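Putative enoyl-CoA hydratase (Streptomyces coelicolor A3, PDB 3G64) probably acts as an enoyl-CoA hydratase, adding water across the double bond of 2-enoyl-CoA thioesters, as hydratases of the crotonase family do. Local coordinates at residues A11-W16 and L53-R58; V21-G26 and R60-L65; A45-R50 and N99-Q104. All blocks are in the same frame, centred on the assembly; numbering follows the deposited sequence. Where two conformers were deposited one is given.

Overall arrangement
The three contacts lie in the N-terminal part of a crotonase-type chain, one of three in the assembly. Along the chain the segments run 11-16, 21-26, 45-50, 53-58, 60-65 and 99-104, each contact crossing the other two. Contacts 1 and 3 share helix 43-58, their centres about 14 Å apart, and W16 touches D48 between them. Contact 2, its centre about 11 Å from that of contact 1, joins the turn after strand 19-24 to the link between that helix and strand 64-69, and L56 and L53 pack on L65. Contacts 2 and 3 are about 20 Å apart between centres and do not touch. Helix 43-58 is thus joined to the N-terminal loop, the six-stranded sheet and helix 92-111.

Contact 1: residues A11-W16 and L53-R58; sequences APTPEW and LAELSR
A11 is tied to R58 through a water, at the start of a loop that crosses helix 43-58 just before the first strand of the crotonase fold. A11 O accepts from that water, which in turn accepts from R58 NH2 at 3.1 Å, at the edge of the guanidinium and in its plane. Next comes P12, whose ring lies against the carboxylate of E55, CB standing 3.7 Å from E55 OE2. T13 makes the direct link: its backbone N donates to E55 OE1 at 2.8 Å, almost straight at 167°. The N-H arrives on the syn side of the oxygen but tilted 34° out of the carboxylate plane. With CG anti to the backbone N and an extended chain beyond, E55 reaches from the helix to the loop.

After T13 the chain turns through P14 and E15 and brings W16 back against the helix. The CG2 methyl of T13 sits over the centre of the indole, covering one face. CZ2 of W16 approaches E55 OE1 to 3.5 Å, the ring and carboxylate planes 43° apart, and the same ring packs on D48, D51 and L52 of the helix.

E55 is buried, yet both its oxygens are engaged. OE2 has a salt bridge to R59 and a bond from a second water, distinct from the one at A11, and these partners would be expected to hold the carboxylate ionised. This second water gathers three groups: it donates to E55 OE2 and to T13 O, and accepts from W16 NE1 at 3.0 Å.

Contact 2: residues V21-G26 and R60-L65; sequences VEITDG and RAVRAL
G26 O takes the backbone N-H of R63 where a tight β-hairpin turn meets the loop leading from helix 43-58 into strand 64-69. D25 and G26, both with positive phi, form the two-residue turn between antiparallel strands 19-24 and 27-32 of the crotonase sheet. The R63 N to G26 O bond is 2.7 Å long and nearly straight (174°), with the donor in the carbonyl plane. A64 N adds a second, weak bond to the same oxygen at 3.4 Å. Beyond it A64 pairs with A28, continuing the contact as sheet.

The R63 side chain, bent at chi3 (-57°), folds back beside the turn. Its firmest polar partner lies in neither segment: NE donates to A217 O. D25 OD1 lies in the plane of the guanidinium at its edge, but its salt bridge to R63 NH2 is long, 4.0 Å, with the two planes 76° apart. D25 O accepts from R214 NH1, and R214 NH2 binds T24 O, so a second arginine, R214, binds the backbone of the turn. A leucine in place of R63 would probably leave A217 O without this donor and remove the long salt bridge to D25.

V62, buried against A28 and F114, brings its CB to 3.3 Å from G26 O, a van der Waals approach to the same carbonyl. The apolar pair is V62 with I23, CG1 of V62 meeting I23 CD1 at 3.7 Å.

Contact 3: residues A45-R50 and N99-Q104; sequences AYADLR and NRMTGQ
Y46, T102 and the methyl of M101 form the close-packed part of this contact between helices 43-58 and 92-111. The segments' axes approach to 9.6 Å, and their N-to-C directions diverge by 44°. The T102 methyl lies over one face of the tyrosine ring in a CH-pi contact: CG2 is 3.7 Å from the ring centroid and 14° off the normal, displaced toward the rim on the CE1 and CZ side. In T102 a chi1 of 57° puts OG1 between the backbone N and the carbonyl carbon and leaves CG2 anti to the carbonyl carbon, facing the ring. Both residues are buried, and M160 packs against both of them; L41 also touches the tyrosine.

M101, present here as selenomethionine, lies alongside Y46. Its chain runs straight out as far as SE and then bends at chi3, laying CE 3.6 Å from Y46 CB. SE itself comes within 4.4 Å of A47 CB, a lighter touch.

Toward solvent the packing thins to a single exposed arginine. R50 crosses M101 at about a right angle, its NH1 3.4 Å from M101 SE. Bent at chi3, R50 turns its guanidinium back over its own helix, with A47 CA against one face toward the rim. Its NE and NH2 are hydrogen-bonded just outside the two segments.

The two helices differ in their surroundings. Helix 92-111 also faces a neighbouring subunit, where R100 makes a salt bridge to E244 of that subunit and Q104 packs on its V243. A helix that packs on its own domain while meeting the next subunit suits the trimeric assembly of the crotonase fold.

Contact 1: residues A11-W16 and L53-R58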
loop_
_atom_site.group_PDB
_atom_site.type_symbol
_atom_site.label_atom_id
_atom_site.label_comp_id
_atom_site.label_asym_id
_atom_site.label_seq_id
_atom_site.Cartn_x
_atom_site.Cartn_y
_atom_site.Cartn_z
ATOM N N ALA A 11 13.444 -33.516 -19.009
ATOM C CA ALA A 11 14.109 -34.033 -17.808
ATOM C C ALA A 11 14.709 -32.916 -16.960
ATOM O O ALA A 11 15.115 -31.882 -17.496
ATOM C CB ALA A 11 15.204 -35.008 -18.200
ATOM N N PRO A 12 14.811 -33.141 -15.639
ATOM C CA PRO A 12 15.445 -32.187 -14.713
ATOM C C PRO A 12 16.898 -31.916 -15.080
ATOM O O PRO A 12 17.595 -32.824 -15.537
ATOM C CB PRO A 12 15.403 -32.921 -13.369
ATOM C CG PRO A 12 14.307 -33.932 -13.509
ATOM C CD PRO A 12 14.392 -34.372 -14.949
ATOM N N THR A 13 17.344 -30.675 -14.897
ATOM C CA THR A 13 18.746 -30.328 -15.108
ATOM C C THR A 13 19.645 -31.024 -14.093
ATOM O O THR A 13 19.479 -30.824 -12.888
ATOM C CB THR A 13 18.922 -28.819 -14.987
ATOM O OG1 THR A 13 18.213 -28.200 -16.063
ATOM C CG2 THR A 13 20.386 -28.439 -15.081
ATOM N N PRO A 14 20.604 -31.849 -14.562
ATOM C CA PRO A 14 21.431 -32.588 -13.594
ATOM C C PRO A 14 22.275 -31.670 -12.707
ATOM O O PRO A 14 22.390 -31.905 -11.508
ATOM C CB PRO A 14 22.361 -33.437 -14.471
ATOM C CG PRO A 14 21.897 -33.249 -15.883
ATOM C CD PRO A 14 21.086 -31.999 -15.944
ATOM N N GLU A 15 22.868 -30.639 -13.291
ATOM C CA GLU A 15 23.820 -29.823 -12.554
ATOM C C GLU A 15 23.642 -28.346 -12.861
ATOM O O GLU A 15 23.597 -27.952 -14.025
ATOM C CB GLU A 15 25.238 -30.243 -12.923
ATOM C CG GLU A 15 26.312 -29.535 -12.124
ATOM C CD GLU A 15 27.685 -29.589 -12.794
ATOM O OE1 GLU A 15 27.793 -30.131 -13.919
ATOM O OE2 GLU A 15 28.655 -29.074 -12.194
ATOM N N TRP A 16 23.544 -27.534 -11.816
ATOM C CA TRP A 16 23.396 -26.092 -11.984
ATOM C C TRP A 16 24.779 -25.470 -11.814
ATOM O O TRP A 16 25.352 -25.538 -10.729
ATOM C CB TRP A 16 22.398 -25.535 -10.963
ATOM C CG TRP A 16 21.023 -26.063 -11.186
ATOM C CD1 TRP A 16 20.411 -27.083 -10.511
ATOM C CD2 TRP A 16 20.085 -25.615 -12.178
ATOM N NE1 TRP A 16 19.149 -27.282 -11.017
ATOM C CE2 TRP A 16 18.925 -26.397 -12.040
ATOM C CE3 TRP A 16 20.119 -24.625 -13.174
ATOM C CZ2 TRP A 16 17.803 -26.223 -12.852
ATOM C CZ3 TRP A 16 19.011 -24.461 -13.977
ATOM C CH2 TRP A 16 17.867 -25.259 -13.818
ATOM N N LEU A 53 13.907 -21.992 -11.030
ATOM C CA LEU A 53 12.607 -21.736 -10.421
ATOM C C LEU A 53 11.504 -22.432 -11.211
ATOM O O LEU A 53 10.579 -22.999 -10.621
ATOM C CB LEU A 53 12.308 -20.246 -10.296
ATOM C CG LEU A 53 13.183 -19.537 -9.248
ATOM C CD1 LEU A 53 12.994 -18.037 -9.322
ATOM C CD2 LEU A 53 12.915 -20.061 -7.829
ATOM N N ALA A 54 11.603 -22.418 -12.538
ATOM C CA ALA A 54 10.579 -23.065 -13.363
ATOM C C ALA A 54 10.579 -24.571 -13.080
ATOM O O ALA A 54 9.536 -25.205 -12.932
ATOM C CB ALA A 54 10.828 -22.787 -14.863
ATOM N N GLU A 55 11.763 -25.140 -12.982
ATOM C CA GLU A 55 11.879 -26.563 -12.689
ATOM C C GLU A 55 11.347 -26.946 -11.288
ATOM O O GLU A 55 10.554 -27.899 -11.155
ATOM C CB GLU A 55 13.322 -27.034 -12.875
ATOM C CG GLU A 55 13.426 -28.540 -12.742
ATOM C CD GLU A 55 14.859 -29.029 -12.684
ATOM O OE1 GLU A 55 15.588 -28.818 -13.687
ATOM O OE2 GLU A 55 15.237 -29.628 -11.636
ATOM N N LEU A 56 11.760 -26.215 -10.249
ATOM C CA LEU A 56 11.226 -26.472 -8.907
ATOM C C LEU A 56 9.705 -26.261 -8.852
ATOM O O LEU A 56 9.004 -26.918 -8.095
ATOM C CB LEU A 56 11.890 -25.572 -7.868
ATOM C CG LEU A 56 13.399 -25.714 -7.742
ATOM C CD1 LEU A 56 14.002 -24.778 -6.705
ATOM C CD2 LEU A 56 13.754 -27.175 -7.437
ATOM N N SER A 57 9.204 -25.315 -9.633
ATOM C CA SER A 57 7.791 -24.989 -9.595
ATOM C C SER A 57 6.965 -26.100 -10.226
ATOM O O SER A 57 5.972 -26.530 -9.656
ATOM C CB SER A 57 7.499 -23.673 -10.320
ATOM O OG SER A 57 7.999 -22.570 -9.569
ATOM N N ARG A 58 7.392 -26.575 -11.390
ATOM C CA ARG A 58 6.616 -27.574 -12.105
ATOM C C ARG A 58 6.627 -28.920 -11.392
ATOM O O ARG A 58 5.674 -29.682 -11.498
ATOM C CB ARG A 58 7.068 -27.693 -13.573
ATOM C CG ARG A 58 8.243 -28.623 -13.806
ATOM C CD ARG A 58 8.767 -28.450 -15.232
ATOM N NE ARG A 58 9.902 -29.331 -15.502
ATOM C CZ ARG A 58 10.982 -28.955 -16.181
ATOM N NH1 ARG A 58 11.084 -27.710 -16.648
ATOM N NH2 ARG A 58 11.979 -29.814 -16.371
HETATM O O HOH W 1 14.482 -29.321 -18.150
HETATM O O HOH W 2 17.675 -29.849 -11.053
#

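Contact 2: residues V21-G26 and R60-L65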
loop_
_atom_site.group_PDB
_atom_site.type_symbol
_atom_site.label_atom_id
_atom_site.label_comp_id
_atom_site.label_asym_id
_atom_site.label_seq_id
_atom_site.Cartn_x
_atom_site.Cartn_y
_atom_site.Cartn_z
ATOM N N VAL A 21 23.035 -25.022 -5.752
ATOM C CA VAL A 21 21.701 -25.482 -5.380
ATOM C C VAL A 21 21.823 -26.756 -4.546
ATOM O O VAL A 21 22.384 -27.740 -5.007
ATOM C CB VAL A 21 20.839 -25.812 -6.603
ATOM C CG1 VAL A 21 19.421 -26.208 -6.157
ATOM C CG2 VAL A 21 20.781 -24.641 -7.530
ATOM N N GLU A 22 21.291 -26.714 -3.332
ATOM C CA GLU A 22 21.276 -27.856 -2.410
ATOM C C GLU A 22 19.872 -27.995 -1.893
ATOM O O GLU A 22 19.269 -26.990 -1.490
ATOM C CB GLU A 22 22.167 -27.578 -1.189
ATOM C CG GLU A 22 23.603 -27.184 -1.535
ATOM C CD GLU A 22 24.396 -26.651 -0.332
ATOM O OE1 GLU A 22 24.073 -25.560 0.209
ATOM O OE2 GLU A 22 25.369 -27.332 0.056
ATOM N N ILE A 23 19.360 -29.228 -1.886
ATOM C CA ILE A 23 18.036 -29.544 -1.346
ATOM C C ILE A 23 18.146 -30.590 -0.235
ATOM O O ILE A 23 18.692 -31.672 -0.442
ATOM C CB ILE A 23 17.077 -30.072 -2.434
ATOM C CG1 ILE A 23 16.979 -29.078 -3.597
ATOM C CG2 ILE A 23 15.674 -30.290 -1.875
ATOM C CD1 ILE A 23 15.886 -29.448 -4.589
ATOM N N THR A 24 17.635 -30.250 0.943
ATOM C CA THR A 24 17.605 -31.175 2.065
ATOM C C THR A 24 16.231 -31.182 2.715
ATOM O O THR A 24 15.794 -30.164 3.263
ATOM C CB THR A 24 18.630 -30.789 3.152
ATOM O OG1 THR A 24 19.946 -30.874 2.606
ATOM C CG2 THR A 24 18.514 -31.721 4.349
ATOM N N ASP A 25 15.565 -32.332 2.659
ATOM C CA ASP A 25 14.292 -32.520 3.362
ATOM C C ASP A 25 13.298 -31.429 2.965
ATOM O O ASP A 25 12.673 -30.800 3.820
ATOM C CB ASP A 25 14.523 -32.494 4.876
ATOM C CG ASP A 25 13.388 -33.158 5.668
ATOM O OD1 ASP A 25 12.457 -33.732 5.051
ATOM O OD2 ASP A 25 13.441 -33.104 6.920
ATOM N N GLY A 26 13.190 -31.184 1.665
ATOM C CA GLY A 26 12.204 -30.245 1.146
ATOM C C GLY A 26 12.564 -28.766 1.227
ATOM O O GLY A 26 11.743 -27.919 0.870
ATOM N N ARG A 60 6.853 -29.144 -8.075
ATOM C CA ARG A 60 6.459 -28.863 -6.692
ATOM C C ARG A 60 7.431 -29.586 -5.750
ATOM O O ARG A 60 7.053 -30.363 -4.859
ATOM C CB ARG A 60 4.990 -29.222 -6.428
ATOM C CG ARG A 60 4.408 -28.482 -5.222
ATOM C CD ARG A 60 2.968 -28.853 -4.921
ATOM N NE ARG A 60 2.040 -28.008 -5.661
ATOM C CZ ARG A 60 1.533 -26.858 -5.212
ATOM N NH1 ARG A 60 1.864 -26.397 -4.015
ATOM N NH2 ARG A 60 0.688 -26.164 -5.967
ATOM N N ALA A 61 8.704 -29.282 -5.976
ATOM C CA ALA A 61 9.808 -30.085 -5.502
ATOM C C ALA A 61 10.095 -29.857 -4.011
ATOM O O ALA A 61 10.295 -30.801 -3.248
ATOM C CB ALA A 61 11.047 -29.767 -6.361
ATOM N N VAL A 62 10.069 -28.591 -3.618
ATOM C CA VAL A 62 10.477 -28.176 -2.305
ATOM C C VAL A 62 9.316 -27.472 -1.620
ATOM O O VAL A 62 8.317 -27.134 -2.260
ATOM C CB VAL A 62 11.719 -27.264 -2.396
ATOM C CG1 VAL A 62 12.788 -27.930 -3.271
ATOM C CG2 VAL A 62 11.356 -25.901 -2.963
ATOM N N ARG A 63 9.454 -27.273 -0.315
ATOM C CA ARG A 63 8.433 -26.627 0.486
ATOM C C ARG A 63 8.915 -25.284 0.993
ATOM O O ARG A 63 8.161 -24.565 1.624
ATOM C CB ARG A 63 8.008 -27.536 1.666
ATOM C CG ARG A 63 7.463 -28.899 1.228
ATOM C CD ARG A 63 6.857 -29.757 2.369
ATOM N NE ARG A 63 7.760 -30.048 3.489
ATOM C CZ ARG A 63 8.718 -30.980 3.497
ATOM N NH1 ARG A 63 8.947 -31.735 2.432
ATOM N NH2 ARG A 63 9.463 -31.149 4.583
ATOM N N ALA A 64 10.172 -24.945 0.710
ATOM C CA ALA A 64 10.725 -23.632 1.058
ATOM C C ALA A 64 12.035 -23.442 0.326
ATOM O O ALA A 64 12.758 -24.406 0.038
ATOM C CB ALA A 64 10.967 -23.500 2.568
ATOM N N LEU A 65 12.366 -22.191 0.047
ATOM C CA LEU A 65 13.631 -21.899 -0.604
ATOM C C LEU A 65 14.307 -20.707 0.062
ATOM O O LEU A 65 13.686 -19.652 0.306
ATOM C CB LEU A 65 13.414 -21.676 -2.118
ATOM C CG LEU A 65 14.673 -21.384 -2.956
ATOM C CD1 LEU A 65 14.466 -21.816 -4.405
ATOM C CD2 LEU A 65 15.052 -19.919 -2.889
#

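Contact 3: residues A45-R50 and N99-Q104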
loop_
_atom_site.group_PDB
_atom_site.type_symbol
_atom_site.label_atom_id
_atom_site.label_comp_id
_atom_site.label_asym_id
_atom_site.label_seq_id
_atom_site.Cartn_x
_atom_site.Cartn_y
_atom_site.Cartn_z
ATOM N N ALA A 45 23.762 -16.506 -14.663
ATOM C CA ALA A 45 23.157 -16.664 -13.349
ATOM C C ALA A 45 21.664 -16.323 -13.411
ATOM O O ALA A 45 20.840 -16.991 -12.795
ATOM C CB ALA A 45 23.859 -15.802 -12.323
ATOM N N TYR A 46 21.320 -15.262 -14.133
ATOM C CA TYR A 46 19.907 -14.971 -14.359
ATOM C C TYR A 46 19.225 -16.161 -15.052
ATOM O O TYR A 46 18.102 -16.518 -14.708
ATOM C CB TYR A 46 19.750 -13.733 -15.229
ATOM C CG TYR A 46 19.881 -12.419 -14.481
ATOM C CD1 TYR A 46 18.967 -12.061 -13.484
ATOM C CD2 TYR A 46 20.881 -11.520 -14.807
ATOM C CE1 TYR A 46 19.075 -10.838 -12.819
ATOM C CE2 TYR A 46 20.988 -10.307 -14.161
ATOM C CZ TYR A 46 20.087 -9.975 -13.169
ATOM O OH TYR A 46 20.226 -8.760 -12.549
ATOM N N ALA A 47 19.907 -16.776 -16.023
ATOM C CA ALA A 47 19.288 -17.876 -16.767
ATOM C C ALA A 47 19.057 -19.071 -15.864
ATOM O O ALA A 47 18.044 -19.770 -15.981
ATOM C CB ALA A 47 20.145 -18.269 -18.024
ATOM N N ASP A 48 19.991 -19.316 -14.950
ATOM C CA ASP A 48 19.816 -20.416 -14.019
ATOM C C ASP A 48 18.747 -20.116 -12.985
ATOM O O ASP A 48 17.990 -21.018 -12.598
ATOM C CB ASP A 48 21.135 -20.795 -13.344
ATOM C CG ASP A 48 21.994 -21.705 -14.214
ATOM O OD1 ASP A 48 21.642 -21.913 -15.408
ATOM O OD2 ASP A 48 23.020 -22.200 -13.697
ATOM N N LEU A 49 18.660 -18.864 -12.532
ATOM C CA LEU A 49 17.545 -18.516 -11.639
ATOM C C LEU A 49 16.207 -18.800 -12.328
ATOM O O LEU A 49 15.307 -19.410 -11.748
ATOM C CB LEU A 49 17.600 -17.035 -11.240
ATOM C CG LEU A 49 18.721 -16.804 -10.191
ATOM C CD1 LEU A 49 19.018 -15.324 -10.009
ATOM C CD2 LEU A 49 18.379 -17.457 -8.852
ATOM N N ARG A 50 16.079 -18.341 -13.564
ATOM C CA ARG A 50 14.812 -18.473 -14.293
ATOM C C ARG A 50 14.455 -19.952 -14.417
ATOM O O ARG A 50 13.339 -20.379 -14.082
ATOM C CB ARG A 50 14.959 -17.853 -15.700
ATOM C CG ARG A 50 13.775 -18.128 -16.665
ATOM C CD ARG A 50 14.132 -17.789 -18.154
ATOM N NE ARG A 50 15.243 -18.633 -18.602
ATOM C CZ ARG A 50 16.179 -18.258 -19.470
ATOM N NH1 ARG A 50 16.145 -17.037 -20.010
ATOM N NH2 ARG A 50 17.164 -19.101 -19.781
ATOM N N ASN A 99 16.086 -7.597 -20.469
ATOM C CA ASN A 99 15.234 -6.977 -19.473
ATOM C C ASN A 99 13.960 -7.735 -19.187
ATOM O O ASN A 99 13.437 -7.689 -18.064
ATOM C CB ASN A 99 14.978 -5.521 -19.805
ATOM C CG ASN A 99 16.255 -4.702 -19.720
ATOM O OD1 ASN A 99 16.764 -4.448 -18.612
ATOM N ND2 ASN A 99 16.804 -4.326 -20.871
ATOM N N ARG A 100 13.478 -8.463 -20.180
ATOM C CA ARG A 100 12.325 -9.316 -19.932
ATOM C C ARG A 100 12.731 -10.482 -19.040
ATOM O O ARG A 100 11.965 -10.916 -18.193
ATOM C CB ARG A 100 11.739 -9.850 -21.244
ATOM C CG ARG A 100 10.560 -10.796 -21.024
ATOM C CD ARG A 100 9.854 -11.111 -22.344
ATOM N NE ARG A 100 8.916 -10.063 -22.766
ATOM C CZ ARG A 100 8.928 -9.496 -23.971
ATOM N NH1 ARG A 100 9.850 -9.885 -24.848
ATOM N NH2 ARG A 100 8.016 -8.557 -24.308
HETATM N N MSE A 101 13.925 -11.014 -19.263
HETATM C CA MSE A 101 14.369 -12.157 -18.486
HETATM C C MSE A 101 14.502 -11.773 -17.003
HETATM O O MSE A 101 14.132 -12.544 -16.123
HETATM C CB MSE A 101 15.709 -12.685 -19.000
HETATM C CG MSE A 101 16.403 -13.594 -17.965
HETATM SE SE MSE A 101 18.018 -14.494 -18.637
HETATM C CE MSE A 101 19.250 -12.945 -18.683
ATOM N N THR A 102 15.032 -10.587 -16.710
ATOM C CA THR A 102 15.203 -10.245 -15.292
ATOM C C THR A 102 13.851 -10.044 -14.607
ATOM O O THR A 102 13.619 -10.541 -13.495
ATOM C CB THR A 102 16.031 -8.965 -15.117
ATOM O OG1 THR A 102 15.397 -7.897 -15.837
ATOM C CG2 THR A 102 17.434 -9.172 -15.627
ATOM N N GLY A 103 12.943 -9.341 -15.286
ATOM C CA GLY A 103 11.578 -9.192 -14.795
ATOM C C GLY A 103 10.891 -10.528 -14.578
ATOM O O GLY A 103 10.148 -10.706 -13.603
ATOM N N GLN A 104 11.123 -11.493 -15.451
ATOM C CA GLN A 104 10.443 -12.772 -15.243
ATOM C C GLN A 104 11.107 -13.597 -14.131
ATOM O O GLN A 104 10.483 -14.510 -13.581
ATOM C CB GLN A 104 10.321 -13.572 -16.548
ATOM C CG GLN A 104 9.579 -12.814 -17.679
ATOM C CD GLN A 104 8.075 -12.771 -17.509
ATOM O OE1 GLN A 104 7.455 -13.753 -17.092
ATOM N NE2 GLN A 104 7.465 -11.638 -17.874
#